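Local coordinates for protein glutathione S-transferase (Natrialba magadii ATCC 43099, PDB 6GZF) that probably acts as a Xi-class glutathione transferase, a family that uses glutathione to reduce glutathionyl-hydroquinones through an active-site cysteine, at residues V180-I184 / L236-D240; T73-L79 / M154-D158; Y188-N192 / E213-L218. One frame throughout, in Å; residues are numbered along the deposited sequence.

Interaction 1 of 3, residues V180-I184 / L236-D240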
# COMPACT_ATOMS: atom_id res chain seq x y z
N VAL A 180 -13.07 -29.68 7.01
CA VAL A 180 -11.82 -29.02 7.37
C VAL A 180 -10.80 -29.18 6.25
O VAL A 180 -10.14 -28.21 5.86
CB VAL A 180 -11.23 -29.59 8.68
CG1 VAL A 180 -9.85 -29.00 8.94
CG2 VAL A 180 -12.16 -29.30 9.84
N ASP A 181 -10.70 -30.39 5.71
CA ASP A 181 -9.81 -30.66 4.59
C ASP A 181 -10.26 -29.90 3.34
O ASP A 181 -9.45 -29.56 2.48
CB ASP A 181 -9.75 -32.16 4.29
CG ASP A 181 -9.13 -32.95 5.42
OD1 ASP A 181 -8.14 -32.47 6.01
OD2 ASP A 181 -9.62 -34.06 5.72
N GLN A 182 -11.56 -29.63 3.25
CA GLN A 182 -12.11 -28.91 2.11
C GLN A 182 -11.78 -27.42 2.17
O GLN A 182 -11.34 -26.84 1.18
CB GLN A 182 -13.63 -29.10 2.04
CG GLN A 182 -14.26 -28.51 0.78
CD GLN A 182 -15.77 -28.37 0.90
OE1 GLN A 182 -16.27 -27.55 1.67
NE2 GLN A 182 -16.50 -29.16 0.13
N ILE A 183 -12.00 -26.82 3.33
CA ILE A 183 -11.76 -25.39 3.52
C ILE A 183 -10.29 -25.04 3.32
O ILE A 183 -9.97 -24.04 2.68
CB ILE A 183 -12.22 -24.92 4.91
CG1 ILE A 183 -13.72 -25.15 5.08
CG2 ILE A 183 -11.89 -23.45 5.13
CD1 ILE A 183 -14.26 -24.70 6.42
N ILE A 184 -9.41 -25.86 3.88
CA ILE A 184 -7.97 -25.67 3.74
C ILE A 184 -7.56 -25.66 2.26
O ILE A 184 -6.76 -24.83 1.83
CB ILE A 184 -7.17 -26.76 4.48
CG1 ILE A 184 -7.41 -26.65 5.99
CG2 ILE A 184 -5.69 -26.65 4.17
CD1 ILE A 184 -6.87 -27.83 6.77
N LEU A 236 -13.18 -24.98 16.63
CA LEU A 236 -11.90 -24.47 16.16
C LEU A 236 -11.09 -25.59 15.52
O LEU A 236 -10.85 -26.63 16.14
CB LEU A 236 -11.11 -23.85 17.32
CG LEU A 236 -9.89 -23.00 16.96
CD1 LEU A 236 -10.33 -21.68 16.35
CD2 LEU A 236 -9.02 -22.78 18.18
N THR A 237 -10.66 -25.39 14.27
CA THR A 237 -9.93 -26.42 13.54
C THR A 237 -8.69 -25.87 12.85
O THR A 237 -8.37 -24.68 12.96
CB THR A 237 -10.82 -27.09 12.47
OG1 THR A 237 -11.25 -26.11 11.52
CG2 THR A 237 -12.05 -27.73 13.12
N GLU A 238 -7.99 -26.75 12.13
CA GLU A 238 -6.81 -26.36 11.35
C GLU A 238 -7.18 -25.35 10.27
O GLU A 238 -6.35 -24.54 9.86
CB GLU A 238 -6.16 -27.58 10.71
CG GLU A 238 -5.65 -28.63 11.68
CD GLU A 238 -4.91 -29.75 10.98
OE1 GLU A 238 -4.71 -29.65 9.75
OE2 GLU A 238 -4.53 -30.73 11.65
N ALA A 239 -8.42 -25.43 9.80
CA ALA A 239 -8.91 -24.53 8.76
C ALA A 239 -8.83 -23.08 9.21
O ALA A 239 -8.55 -22.19 8.41
CB ALA A 239 -10.34 -24.89 8.39
N ASP A 240 -9.06 -22.85 10.50
CA ASP A 240 -9.00 -21.51 11.06
C ASP A 240 -7.56 -21.03 11.19
O ASP A 240 -7.29 -19.84 11.04
CB ASP A 240 -9.70 -21.47 12.42
CG ASP A 240 -11.12 -21.99 12.37
OD1 ASP A 240 -11.31 -23.22 12.54
OD2 ASP A 240 -12.04 -21.18 12.15
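Thr237, which packs against Val180, gives its backbone N-H to Asp240 OD1, with 2.9 Å between Thr237 N and Asp240 OD1 and an N-H...O angle of 162°. The donor arrives on the anti side of the carboxylate, 27° out of its plane. On the other side of the cap, Ala239 N gives a weak, bent bond to Thr237 OG1, 3.4 Å between the two atoms. Together the two bonds make a capping box, with Thr237 as N-cap of helix 238-247. The second carboxylate oxygen, Asp240 OD2, is held by Tyr274 OH and Leu231 N, which fixes the whole acid at the helix start.

Across the contact there is no hydrogen bond, and the joint is apolar. Val180 holds CG1 anti to its backbone N (chi1 173°), and its two methyls divide the work: CG2 meets Thr237 CG2 at 3.6 Å, while CG1 lies 3.9 Å from Ala239 N. Ala239 points its methyl toward helix 177-192, and Ile183 CG2 packs on Ala239 CB at 3.9 Å. Ile184 slides past one flank of the alanine, its CG1 3.8 Å from Ala239 CA, and its extended CD1 goes on to Glu238 CB at 4.0 Å. The small Ala239 side chain is thus bordered by Val180, Ile183 and Ile184, and the CA atoms of Ile184 and Ala239 are 5.2 Å apart. A Thr-X-X-Asp capping box at this helix start is a recurrent feature of glutathione transferases.

All six touching residues are buried. The contact joins helix 177-192 to the first turn of helix 238-247, and helix 150-159 borders both: its Arg155 forms salt bridges with Asp181 and Glu238, Ile184 touches Glu151, and Glu238 touches Met154.

Interaction 2 of 3, residues T73-L79 / M154-D158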
# COMPACT_ATOMS: atom_id res chain seq x y z
N THR A 73 -0.36 -24.15 16.17
CA THR A 73 -0.75 -25.51 16.50
C THR A 73 0.03 -26.03 17.71
O THR A 73 -0.55 -26.63 18.62
CB THR A 73 -0.53 -26.46 15.31
OG1 THR A 73 -1.25 -25.98 14.17
CG2 THR A 73 -1.00 -27.86 15.65
N ARG A 74 1.34 -25.80 17.71
CA ARG A 74 2.21 -26.26 18.79
C ARG A 74 1.77 -25.67 20.13
O ARG A 74 1.81 -26.35 21.15
CB ARG A 74 3.66 -25.87 18.51
CG ARG A 74 4.67 -26.57 19.41
CD ARG A 74 6.08 -26.05 19.19
NE ARG A 74 6.29 -24.74 19.81
CZ ARG A 74 7.29 -24.45 20.63
NH1 ARG A 74 8.19 -25.38 20.94
NH2 ARG A 74 7.39 -23.24 21.15
N THR A 75 1.34 -24.42 20.11
CA THR A 75 0.89 -23.74 21.32
C THR A 75 -0.48 -24.26 21.77
O THR A 75 -0.70 -24.50 22.95
CB THR A 75 0.81 -22.22 21.11
OG1 THR A 75 2.03 -21.75 20.53
CG2 THR A 75 0.57 -21.51 22.44
N LEU A 76 -1.38 -24.43 20.81
CA LEU A 76 -2.73 -24.92 21.10
C LEU A 76 -2.69 -26.33 21.66
O LEU A 76 -3.46 -26.67 22.56
CB LEU A 76 -3.60 -24.88 19.84
CG LEU A 76 -4.14 -23.52 19.43
CD1 LEU A 76 -4.98 -23.63 18.16
CD2 LEU A 76 -4.95 -22.90 20.55
N LYS A 77 -1.79 -27.15 21.13
CA LYS A 77 -1.67 -28.54 21.56
C LYS A 77 -0.93 -28.66 22.89
O LYS A 77 -1.11 -29.63 23.62
CB LYS A 77 -0.96 -29.36 20.49
CG LYS A 77 -1.68 -30.64 20.12
CD LYS A 77 -3.06 -30.34 19.57
CE LYS A 77 -3.74 -31.60 19.10
NZ LYS A 77 -3.99 -32.56 20.21
N GLY A 78 -0.09 -27.68 23.18
CA GLY A 78 0.77 -27.75 24.35
C GLY A 78 1.92 -28.70 24.06
O GLY A 78 2.15 -29.65 24.80
N LEU A 79 2.63 -28.43 22.97
CA LEU A 79 3.71 -29.31 22.53
C LEU A 79 5.07 -28.62 22.61
O LEU A 79 6.05 -29.10 22.05
CB LEU A 79 3.46 -29.77 21.09
CG LEU A 79 2.41 -30.86 20.90
CD1 LEU A 79 2.13 -31.11 19.43
CD2 LEU A 79 2.84 -32.15 21.59
N MET A 154 1.55 -29.12 10.58
CA MET A 154 0.41 -28.75 11.41
C MET A 154 -0.46 -29.97 11.69
O MET A 154 -0.88 -30.20 12.82
CB MET A 154 -0.42 -27.66 10.73
CG MET A 154 -1.77 -27.42 11.39
SD MET A 154 -2.58 -25.89 10.88
CE MET A 154 -2.92 -26.25 9.16
N ARG A 155 -0.72 -30.76 10.64
CA ARG A 155 -1.56 -31.94 10.75
C ARG A 155 -0.97 -32.99 11.70
O ARG A 155 -1.67 -33.51 12.56
CB ARG A 155 -1.78 -32.56 9.37
CG ARG A 155 -2.53 -33.89 9.39
CD ARG A 155 -3.92 -33.74 9.98
NE ARG A 155 -4.73 -32.79 9.23
CZ ARG A 155 -5.44 -33.10 8.16
NH1 ARG A 155 -6.16 -32.18 7.53
NH2 ARG A 155 -5.44 -34.35 7.70
N MET A 156 0.31 -33.29 11.53
CA MET A 156 0.94 -34.32 12.35
C MET A 156 1.16 -33.84 13.79
O MET A 156 1.16 -34.64 14.72
CB MET A 156 2.26 -34.78 11.73
CG MET A 156 3.37 -33.76 11.73
SD MET A 156 4.86 -34.39 10.93
CE MET A 156 4.39 -34.27 9.20
N PHE A 157 1.34 -32.53 13.96
CA PHE A 157 1.34 -31.94 15.30
C PHE A 157 -0.01 -32.18 15.96
O PHE A 157 -0.10 -32.37 17.18
CB PHE A 157 1.62 -30.44 15.25
CG PHE A 157 3.08 -30.08 15.17
CD1 PHE A 157 4.04 -31.04 14.94
CD2 PHE A 157 3.48 -28.76 15.34
CE1 PHE A 157 5.38 -30.71 14.87
CE2 PHE A 157 4.82 -28.42 15.27
CZ PHE A 157 5.77 -29.39 15.04
N ASP A 158 -1.05 -32.17 15.14
CA ASP A 158 -2.42 -32.22 15.60
C ASP A 158 -2.89 -33.64 15.95
O ASP A 158 -3.57 -33.84 16.95
CB ASP A 158 -3.33 -31.62 14.53
CG ASP A 158 -4.72 -31.31 15.04
OD1 ASP A 158 -4.90 -31.18 16.26
OD2 ASP A 158 -5.64 -31.19 14.20
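Thr73 and Phe157 meet at the centre of this contact, with Thr73 CG2 3.7 Å from Phe157 CB. The methyl reaches that position by lying anti to the backbone N, which leaves OG1 on the other branch to face Met154, where OG1 is 3.2 Å from Met154 CG. The Thr73 and Met154 side chains cross at about a right angle. Further along, Leu79 CD1 approaches Phe157 O at 3.4 Å, and both Leu79 CD1 and Arg74 CB reach the Phe157 ring obliquely. Lys77, bent at chi2 and chi4, carries its CE to within 3.1 Å of Asp158 OD1, the two side chains crossing almost perpendicularly.

Behind this first shell, polar bonds fix the groups. Thr73 OG1 bonds to Arg69 O one turn earlier in its own helix, Arg74 NH1 to Ile83 O, and Lys77 NZ to Val169 O. Helix 65-77 ends in a Schellman motif: Gly78, with positive phi, is the C-prime residue, and Leu79 N bonds to Arg74 O at 2.9 Å. That turn brings Leu79 round to face Phe157. The axes of segments 73-77 and 154-158 are 9.7 Å apart and only 10° from parallel, as expected for two helices packed side by side in a thioredoxin-like domain. Phe157 also touches Leu137 of strand 136-139, linking the pair to the sheet.

No hydrogen bond crosses between the segments, and Lys77 NZ stays 4.3 Å from Asp158 OD1, beyond a salt bridge. The lysine therefore contributes mainly its methylene chain here while its ammonium is held by a main-chain carbonyl; its charge probably still eases that of buried Asp158. Between the segments the helices are held by van der Waals contact, much of it methyl and methylene carbons against oxygens, while the polar ends of Thr73, Arg74 and Lys77 bond outside the two segments.

Interaction 3 of 3, residues Y188-N192 / E213-L218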
# COMPACT_ATOMS: atom_id res chain seq x y z
N TYR A 188 -6.66 -21.95 -0.07
CA TYR A 188 -5.23 -22.06 -0.33
C TYR A 188 -4.73 -21.15 -1.45
O TYR A 188 -3.75 -20.43 -1.27
CB TYR A 188 -4.87 -23.51 -0.65
CG TYR A 188 -3.41 -23.73 -0.91
CD1 TYR A 188 -2.48 -23.65 0.12
CD2 TYR A 188 -2.94 -24.01 -2.19
CE1 TYR A 188 -1.14 -23.85 -0.11
CE2 TYR A 188 -1.60 -24.21 -2.43
CZ TYR A 188 -0.70 -24.12 -1.38
OH TYR A 188 0.64 -24.32 -1.61
N GLU A 189 -5.40 -21.19 -2.59
CA GLU A 189 -4.96 -20.42 -3.75
C GLU A 189 -5.41 -18.95 -3.73
O GLU A 189 -4.58 -18.06 -3.92
CB GLU A 189 -5.42 -21.09 -5.05
CG GLU A 189 -4.46 -20.91 -6.21
CD GLU A 189 -5.08 -21.26 -7.55
OE1 GLU A 189 -5.70 -22.34 -7.66
OE2 GLU A 189 -4.95 -20.44 -8.49
N PRO A 190 -6.71 -18.67 -3.51
CA PRO A 190 -7.10 -17.26 -3.60
C PRO A 190 -6.67 -16.41 -2.40
O PRO A 190 -6.54 -15.20 -2.55
CB PRO A 190 -8.63 -17.33 -3.68
CG PRO A 190 -8.97 -18.57 -2.95
CD PRO A 190 -7.88 -19.54 -3.29
N ILE A 191 -6.46 -17.03 -1.25
CA ILE A 191 -6.17 -16.27 -0.03
C ILE A 191 -4.74 -16.47 0.48
O ILE A 191 -3.99 -15.50 0.62
CB ILE A 191 -7.15 -16.62 1.09
CG1 ILE A 191 -8.57 -16.16 0.72
CG2 ILE A 191 -6.73 -15.97 2.40
CD1 ILE A 191 -9.64 -16.67 1.66
N ASN A 192 -4.36 -17.71 0.76
CA ASN A 192 -3.03 -18.00 1.29
C ASN A 192 -1.92 -17.65 0.31
O ASN A 192 -0.95 -16.98 0.67
CB ASN A 192 -2.93 -19.47 1.69
CG ASN A 192 -3.79 -19.81 2.90
OD1 ASN A 192 -4.14 -18.93 3.69
ND2 ASN A 192 -4.12 -21.09 3.05
N GLU A 213 -9.85 -12.43 -7.29
CA GLU A 213 -10.13 -13.72 -6.66
C GLU A 213 -9.99 -13.65 -5.14
O GLU A 213 -10.75 -14.28 -4.41
CB GLU A 213 -9.19 -14.79 -7.22
CG GLU A 213 -9.60 -15.34 -8.57
CD GLU A 213 -10.05 -16.79 -8.49
OE1 GLU A 213 -9.77 -17.45 -7.46
OE2 GLU A 213 -10.67 -17.28 -9.46
N LEU A 214 -9.01 -12.88 -4.68
CA LEU A 214 -8.73 -12.75 -3.25
C LEU A 214 -9.90 -12.16 -2.48
O LEU A 214 -10.43 -12.79 -1.57
CB LEU A 214 -7.47 -11.89 -3.04
CG LEU A 214 -7.14 -11.42 -1.62
CD1 LEU A 214 -7.00 -12.59 -0.66
CD2 LEU A 214 -5.88 -10.58 -1.64
N PHE A 215 -10.29 -10.94 -2.83
CA PHE A 215 -11.35 -10.24 -2.12
C PHE A 215 -12.71 -10.86 -2.41
O PHE A 215 -13.67 -10.66 -1.66
CB PHE A 215 -11.34 -8.76 -2.48
CG PHE A 215 -10.25 -7.98 -1.81
CD1 PHE A 215 -10.44 -7.43 -0.56
CD2 PHE A 215 -9.01 -7.83 -2.42
CE1 PHE A 215 -9.43 -6.72 0.07
CE2 PHE A 215 -8.00 -7.13 -1.80
CZ PHE A 215 -8.21 -6.57 -0.55
N GLY A 216 -12.80 -11.61 -3.51
CA GLY A 216 -13.99 -12.39 -3.79
C GLY A 216 -14.09 -13.52 -2.80
O GLY A 216 -15.17 -13.80 -2.25
N ALA A 217 -12.96 -14.18 -2.55
CA ALA A 217 -12.90 -15.27 -1.59
C ALA A 217 -13.15 -14.78 -0.17
O ALA A 217 -13.83 -15.44 0.62
CB ALA A 217 -11.55 -15.97 -1.67
N LEU A 218 -12.60 -13.61 0.16
CA LEU A 218 -12.76 -13.02 1.48
C LEU A 218 -14.21 -12.64 1.74
O LEU A 218 -14.70 -12.77 2.87
CB LEU A 218 -11.86 -11.80 1.63
CG LEU A 218 -10.36 -12.08 1.73
CD1 LEU A 218 -9.56 -10.79 1.68
CD2 LEU A 218 -10.04 -12.86 3.00
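Pro190, the first residue of 188-192 to make a substantial contact, points its CB toward helix 204-224, and CB and CG both touch Ala217 CB. Pro190 CB is 3.8 Å from Ala217 CB and equally far from Glu213 O, while the Glu213 carboxylate borders it at the exposed edge. The carbonyl of Pro190 faces Leu214: a CA-H...O contact joins Leu214 CA to Pro190 O at 3.4 Å, with 135° at the hydrogen. Leu214, its CG anti to the backbone N (chi1 169°), brings CD1 against the same oxygen and to 3.8 Å from Ile191 CA.

Ile191 follows. Its CG1 lies 3.8 Å from Ala217 CB, and its extended CD1 continues to Leu218 CD2 at 4.1 Å. Ala217 is thus flanked by proline and isoleucine together. The Ile191 and Leu214 side chains cross at about a right angle, and Ile191 also touches Met243 and Thr246 of helix 238-247.

Helix 177-192 is kinked at Pro190, with a wider pi-type turn over 188-192. The axes of the two segments, 8.1 Å apart at closest, cross at -94°. This close, nearly perpendicular helix packing belongs to the all-helical C-terminal domain of glutathione transferases.

How the interactions relate
Interactions 1 and 3 share helix 177-192, their centres 15 Å apart, so the early part of this helix packs on helix 238-247 and its last turn on helix 204-224. Interaction 2 lies in the thioredoxin-like domain, 14 Å from interaction 1 centre to centre. These two meet directly: Met154 CE packs on Glu238 CB at 3.8 Å, and Glu238 OE2 lies 2.8 Å from Asp158 OD2, a close pair of acids that may share a proton, with Arg155 on the same Glu238 oxygen to offset the charge. Interactions 2 and 3 do not touch. Ser150, predicted to bind glutathione, has its side chain about 6 Å from that of Met154; the Leu214 side chain is about 6 Å from that of Tyr254, predicted to lower the pKa of the presumed nucleophile, Cys64.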